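Side-chain contacts in putative amidohydrolase/peptidase (PDB 4WJB), which is probably a zinc-dependent hydrolase of the peptidase M20 family, acting on carbon-nitrogen bonds other than peptide bonds, perhaps in linear amidines: residues R168-G171 with A172-I176; E310-A313 with A314-E318; F261-V264 with L265-Y269. One frame throughout, in Å; residues are numbered along the deposited sequence.

Interactions 2 and 3 are neighbours, their centres about 11 Å apart, on two helices packed side by side in the M20 dimerisation region. They touch directly: Glu310 OE1 lies 2.8 Å from Tyr269 OH, a probable hydrogen bond, the Phe261 ring packs against Glu318 and the Ala314 carbonyl, and Leu311 meets the Tyr269 ring. Interaction 1 stands apart, its centre about 41 Å from both and its nearest atoms about 27 and 31 Å from interactions 2 and 3. It lies nearest the metal-site residues: the side chain of Ile176 is about 10 Å from that of Glu141, which can bind zinc, though that ion is absent from this chain. The helical contacts lie away from the site.

Interaction 1 of 3, residues R168-G171 with A172-I176; sequences RTDG and AGRTI
Asp170 OD1 reaches across the turn to the backbone N of Arg174, and this 2.8 Å bond ties the carboxylate to the returning, strand-like segment. The N-H meets the oxygen on its syn side, 34° out of the carboxylate plane. The same OD1 also takes a weak bond from Ala172 N at 3.0 Å. Such a reach is possible because CG sits between the backbone N and the carbonyl carbon (chi1 62°), which folds the carboxylate back over its own turn. The turn itself, type I from Asp170 to Gly173, is closed by Gly173 N on Asp170 O; at the phi of 87° found for Gly173, a CB would be jammed against the carbonyl O of the preceding residue. Beyond it the chain doubles back: Asp170 N binds Arg174 O at 2.8 Å, and Ile176 N binds Arg168 O at 2.9 Å. Between these two bonds Thr169 and Thr175 form a single beta bridge.

Apart from the Asp170 carboxylate, side chains add only light packing. CG2 of Thr169 meets CG2 of Thr175 at 3.7 Å as the two threonines cross, and CD1 of Ile176 rests 3.9 Å from CB of Arg168. Gly171, Ala172 and Gly173 form the exposed tip, held from inside by Asp170. The loose side is at exposed Thr169 and the outer end of Arg174, which touches Asp170 through CB while its guanidinium leads away toward weak, long ion pairs with Glu178 and Glu179.

OD2 of Asp170 forms a salt bridge with Arg145. NE of Arg168 bonds to the Tyr164 carbonyl O, and its guanidinium makes a cation-pi contact with the Tyr164 ring. Buried Ile176 packs on Leu47 and Phe146, and Thr175 N-caps through OG1 to Glu178 N. The loop, with its single bridge and type I turn, links helix 162-167 to helix 176-183.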
# COMPACT_ATOMS: atom_id res chain seq x y z
N ARG A 168 17.14 -20.67 22.44
CA ARG A 168 16.32 -19.53 22.04
C ARG A 168 16.40 -18.45 23.12
O ARG A 168 16.25 -18.75 24.31
CB ARG A 168 14.87 -19.96 21.80
CG ARG A 168 14.71 -21.08 20.77
CD ARG A 168 15.33 -20.70 19.42
NE ARG A 168 16.75 -21.03 19.31
CZ ARG A 168 17.59 -20.47 18.45
NH1 ARG A 168 17.16 -19.53 17.61
NH2 ARG A 168 18.87 -20.84 18.42
N THR A 169 16.66 -17.21 22.72
CA THR A 169 16.91 -16.14 23.67
C THR A 169 15.80 -15.09 23.67
O THR A 169 15.10 -14.92 22.67
CB THR A 169 18.25 -15.43 23.39
OG1 THR A 169 18.13 -14.66 22.18
CG2 THR A 169 19.36 -16.45 23.22
N ASP A 170 15.64 -14.39 24.79
CA ASP A 170 14.70 -13.27 24.87
C ASP A 170 15.44 -11.95 24.68
O ASP A 170 16.66 -11.94 24.53
CB ASP A 170 13.94 -13.27 26.21
CG ASP A 170 14.85 -13.11 27.42
OD1 ASP A 170 16.05 -12.80 27.27
OD2 ASP A 170 14.34 -13.28 28.55
N GLY A 171 14.70 -10.85 24.70
CA GLY A 171 15.28 -9.53 24.50
C GLY A 171 16.34 -9.15 25.52
O GLY A 171 17.12 -8.23 25.30
N ALA A 172 16.37 -9.87 26.65
CA ALA A 172 17.35 -9.61 27.70
C ALA A 172 18.62 -10.45 27.51
O ALA A 172 19.57 -10.33 28.28
CB ALA A 172 16.74 -9.88 29.07
N GLY A 173 18.62 -11.31 26.50
CA GLY A 173 19.78 -12.13 26.20
C GLY A 173 19.77 -13.43 26.98
O GLY A 173 20.78 -14.15 27.06
N ARG A 174 18.62 -13.75 27.56
CA ARG A 174 18.50 -14.94 28.37
C ARG A 174 17.89 -16.07 27.56
O ARG A 174 16.91 -15.87 26.84
CB ARG A 174 17.66 -14.63 29.61
CG ARG A 174 18.28 -13.54 30.48
CD ARG A 174 19.43 -14.10 31.28
NE ARG A 174 18.94 -15.01 32.31
CZ ARG A 174 19.69 -15.86 33.00
NH1 ARG A 174 21.00 -15.93 32.78
NH2 ARG A 174 19.13 -16.64 33.91
N THR A 175 18.48 -17.25 27.67
CA THR A 175 18.02 -18.41 26.90
C THR A 175 16.94 -19.19 27.64
O THR A 175 16.76 -19.05 28.85
CB THR A 175 19.18 -19.38 26.58
OG1 THR A 175 19.59 -20.05 27.77
CG2 THR A 175 20.36 -18.63 25.98
N ILE A 176 16.21 -20.01 26.89
CA ILE A 176 15.18 -20.86 27.45
C ILE A 176 15.79 -21.79 28.50
O ILE A 176 15.23 -21.98 29.59
CB ILE A 176 14.46 -21.68 26.35
CG1 ILE A 176 13.42 -20.80 25.65
CG2 ILE A 176 13.80 -22.93 26.93
CD1 ILE A 176 12.61 -21.51 24.58

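Interaction 2 of 3, residues E310-A313 with A314-E318; sequences ELDA and ALRAE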
# COMPACT_ATOMS: atom_id res chain seq x y z
N GLU A 310 -3.23 -26.55 -6.74
CA GLU A 310 -4.10 -25.93 -7.73
C GLU A 310 -4.15 -24.42 -7.58
O GLU A 310 -4.18 -23.68 -8.57
CB GLU A 310 -5.51 -26.52 -7.64
CG GLU A 310 -5.58 -28.02 -7.89
CD GLU A 310 -7.00 -28.54 -8.02
OE1 GLU A 310 -7.94 -27.71 -8.03
OE2 GLU A 310 -7.17 -29.77 -8.12
N LEU A 311 -4.15 -23.95 -6.33
CA LEU A 311 -4.12 -22.52 -6.05
C LEU A 311 -2.83 -21.90 -6.55
O LEU A 311 -2.83 -20.81 -7.12
CB LEU A 311 -4.29 -22.26 -4.56
CG LEU A 311 -5.70 -22.53 -4.03
CD1 LEU A 311 -5.71 -22.55 -2.51
CD2 LEU A 311 -6.65 -21.46 -4.55
N ASP A 312 -1.72 -22.61 -6.33
CA ASP A 312 -0.42 -22.16 -6.80
C ASP A 312 -0.43 -21.99 -8.31
O ASP A 312 -0.03 -20.95 -8.84
CB ASP A 312 0.68 -23.14 -6.39
CG ASP A 312 2.03 -22.76 -6.96
OD1 ASP A 312 2.71 -21.90 -6.37
OD2 ASP A 312 2.41 -23.33 -8.01
N ALA A 313 -0.89 -23.02 -9.00
CA ALA A 313 -0.95 -23.02 -10.45
C ALA A 313 -1.86 -21.90 -10.97
O ALA A 313 -1.52 -21.21 -11.93
CB ALA A 313 -1.41 -24.37 -10.97
N ALA A 314 -3.00 -21.72 -10.31
CA ALA A 314 -3.97 -20.72 -10.75
C ALA A 314 -3.42 -19.30 -10.60
O ALA A 314 -3.58 -18.46 -11.49
CB ALA A 314 -5.28 -20.87 -9.99
N LEU A 315 -2.78 -19.05 -9.47
CA LEU A 315 -2.18 -17.75 -9.19
C LEU A 315 -1.09 -17.42 -10.21
O LEU A 315 -1.06 -16.31 -10.76
CB LEU A 315 -1.60 -17.72 -7.78
CG LEU A 315 -0.80 -16.47 -7.38
CD1 LEU A 315 -1.69 -15.24 -7.33
CD2 LEU A 315 -0.12 -16.68 -6.04
N ARG A 316 -0.21 -18.38 -10.46
CA ARG A 316 0.89 -18.19 -11.40
C ARG A 316 0.40 -18.02 -12.83
O ARG A 316 0.97 -17.25 -13.60
CB ARG A 316 1.87 -19.36 -11.31
CG ARG A 316 2.64 -19.43 -9.99
CD ARG A 316 3.51 -20.67 -9.90
NE ARG A 316 4.27 -20.71 -8.65
CZ ARG A 316 5.47 -20.16 -8.50
NH1 ARG A 316 6.05 -19.55 -9.52
NH2 ARG A 316 6.10 -20.23 -7.33
N ALA A 317 -0.66 -18.73 -13.18
CA ALA A 317 -1.22 -18.64 -14.53
C ALA A 317 -1.86 -17.27 -14.76
O ALA A 317 -1.65 -16.65 -15.80
CB ALA A 317 -2.25 -19.74 -14.76
N GLU A 318 -2.62 -16.80 -13.78
CA GLU A 318 -3.31 -15.52 -13.92
C GLU A 318 -2.32 -14.37 -13.87
O GLU A 318 -2.50 -13.37 -14.57
CB GLU A 318 -4.38 -15.36 -12.84
CG GLU A 318 -5.19 -14.06 -12.95
CD GLU A 318 -6.07 -14.00 -14.18
OE1 GLU A 318 -6.17 -14.99 -14.93
OE2 GLU A 318 -6.69 -12.94 -14.41
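Asp312 and Arg316, one helical turn apart, form the salt bridge of this contact. NE of Arg316 donates to OD1 of Asp312 over 3.0 Å in a nearly straight bond (169°). The acceptor lies at the edge of the guanidinium, close to its plane, and is met on its syn side. The two flat groups are turned 49° against each other. Arg316 is extended from CG to NE and runs past the Asp312 carbonyl, CG passing 3.3 Å from Asp312 O, while Asp312 directs CG away from its backbone N (chi1 175°) to meet it. OD1 also bonds to Tyr229 OH, so this oxygen is gripped by two partners.

Backbone bonds of the i to i+4 kind run alongside, from Ala314 N to Glu310 O through to Ala317 N on Ala313 O.

The apolar side chains find their partners outside the two segments, on the sheet and on helix 251-268: Leu311 and Leu315 both pack on Phe300, and Leu311 and Ala314 meet Leu265. This is an i/i+4 Asp-Arg pair on an amphipathic helix laid over the sheet of the M20 dimerisation domain.

Interaction 3 of 3, residues F261-V264 with L265-Y269; sequences FVEV and LGRRY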
# COMPACT_ATOMS: atom_id res chain seq x y z
N PHE A 261 -8.49 -11.24 -7.92
CA PHE A 261 -8.44 -12.64 -8.34
C PHE A 261 -8.13 -13.56 -7.17
O PHE A 261 -8.65 -14.68 -7.10
CB PHE A 261 -7.41 -12.85 -9.45
CG PHE A 261 -7.43 -14.23 -10.03
CD1 PHE A 261 -8.49 -14.65 -10.80
CD2 PHE A 261 -6.40 -15.12 -9.78
CE1 PHE A 261 -8.53 -15.93 -11.33
CE2 PHE A 261 -6.43 -16.40 -10.31
CZ PHE A 261 -7.49 -16.81 -11.08
N VAL A 262 -7.28 -13.10 -6.26
CA VAL A 262 -6.95 -13.88 -5.07
C VAL A 262 -8.22 -14.16 -4.28
O VAL A 262 -8.45 -15.28 -3.84
CB VAL A 262 -5.90 -13.17 -4.18
CG1 VAL A 262 -5.83 -13.83 -2.80
CG2 VAL A 262 -4.53 -13.20 -4.85
N GLU A 263 -9.07 -13.14 -4.13
CA GLU A 263 -10.35 -13.33 -3.47
C GLU A 263 -11.21 -14.35 -4.21
O GLU A 263 -11.85 -15.20 -3.60
CB GLU A 263 -11.12 -12.02 -3.35
CG GLU A 263 -12.44 -12.20 -2.61
CD GLU A 263 -13.27 -10.94 -2.56
OE1 GLU A 263 -13.40 -10.35 -1.47
OE2 GLU A 263 -13.81 -10.55 -3.62
N VAL A 264 -11.20 -14.26 -5.54
CA VAL A 264 -11.93 -15.22 -6.37
C VAL A 264 -11.46 -16.65 -6.10
O VAL A 264 -12.26 -17.58 -5.99
CB VAL A 264 -11.77 -14.89 -7.87
CG1 VAL A 264 -12.06 -16.12 -8.74
CG2 VAL A 264 -12.67 -13.72 -8.26
N LEU A 265 -10.15 -16.82 -5.98
CA LEU A 265 -9.58 -18.14 -5.72
C LEU A 265 -10.01 -18.69 -4.35
O LEU A 265 -10.37 -19.86 -4.25
CB LEU A 265 -8.05 -18.09 -5.81
CG LEU A 265 -7.50 -17.93 -7.23
CD1 LEU A 265 -5.98 -17.97 -7.21
CD2 LEU A 265 -8.05 -19.02 -8.16
N GLY A 266 -9.98 -17.86 -3.32
CA GLY A 266 -10.40 -18.28 -2.00
C GLY A 266 -11.85 -18.72 -2.00
O GLY A 266 -12.21 -19.77 -1.45
N ARG A 267 -12.70 -17.93 -2.65
CA ARG A 267 -14.13 -18.23 -2.70
C ARG A 267 -14.43 -19.40 -3.61
O ARG A 267 -15.45 -20.08 -3.44
CB ARG A 267 -14.90 -16.99 -3.15
CG ARG A 267 -14.78 -15.82 -2.18
CD ARG A 267 -15.62 -14.63 -2.61
NE ARG A 267 -15.64 -13.60 -1.58
CZ ARG A 267 -16.33 -12.47 -1.65
NH1 ARG A 267 -17.07 -12.21 -2.72
NH2 ARG A 267 -16.29 -11.60 -0.65
N ARG A 268 -13.55 -19.66 -4.56
CA ARG A 268 -13.74 -20.78 -5.49
C ARG A 268 -13.56 -22.11 -4.78
O ARG A 268 -14.24 -23.09 -5.11
CB ARG A 268 -12.76 -20.67 -6.66
CG ARG A 268 -12.99 -21.74 -7.73
CD ARG A 268 -11.86 -21.75 -8.75
NE ARG A 268 -11.87 -20.57 -9.61
CZ ARG A 268 -10.91 -20.28 -10.49
NH1 ARG A 268 -9.87 -21.09 -10.61
NH2 ARG A 268 -10.99 -19.19 -11.24
N TYR A 269 -12.64 -22.16 -3.82
CA TYR A 269 -12.37 -23.39 -3.08
C TYR A 269 -12.95 -23.35 -1.67
O TYR A 269 -12.34 -23.84 -0.72
CB TYR A 269 -10.87 -23.66 -3.03
CG TYR A 269 -10.26 -24.00 -4.37
CD1 TYR A 269 -9.80 -23.00 -5.22
CD2 TYR A 269 -10.14 -25.31 -4.78
CE1 TYR A 269 -9.24 -23.31 -6.45
CE2 TYR A 269 -9.59 -25.63 -6.00
CZ TYR A 269 -9.14 -24.63 -6.83
OH TYR A 269 -8.58 -24.96 -8.04
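Glu263 lays its carboxylate over one face of the Arg267 guanidinium, CD standing 3.5 Å above the plane and over its centre. The planes are only 14° apart, so the two groups stack; OE1 comes to 3.3 Å from NH2 but far out of plane, which makes this a salt bridge of charges alone, with no N-H directed at the oxygen. Both chains are extended, and CG of Glu263 anti to its backbone N (chi1 -178°) sends the acid along the helix toward Arg267. The Arg268 guanidinium has CD2 of Leu265 over one face, offset toward the rim, and its plane is turned 80° from the Phe261 ring. NH2 of Arg268 comes to 4.1 Å from CE1 of that ring, and Leu265 approaches it obliquely, its CD1 3.5 Å from CE2. The Tyr269 ring has Leu265 O at its edge, in plane.

Regular i to i+4 backbone bonds carry the helix to Arg268, and at Tyr269 the chain leaves helical geometry.

Buried Leu265 continues inward onto Phe300, and Val262 onto Val298. Glu263 packs on Val253 of the second subunit and Arg267 on Met245 of that subunit; this side of the helix thus faces the partner, consistent with the dimerising role of this M20 domain.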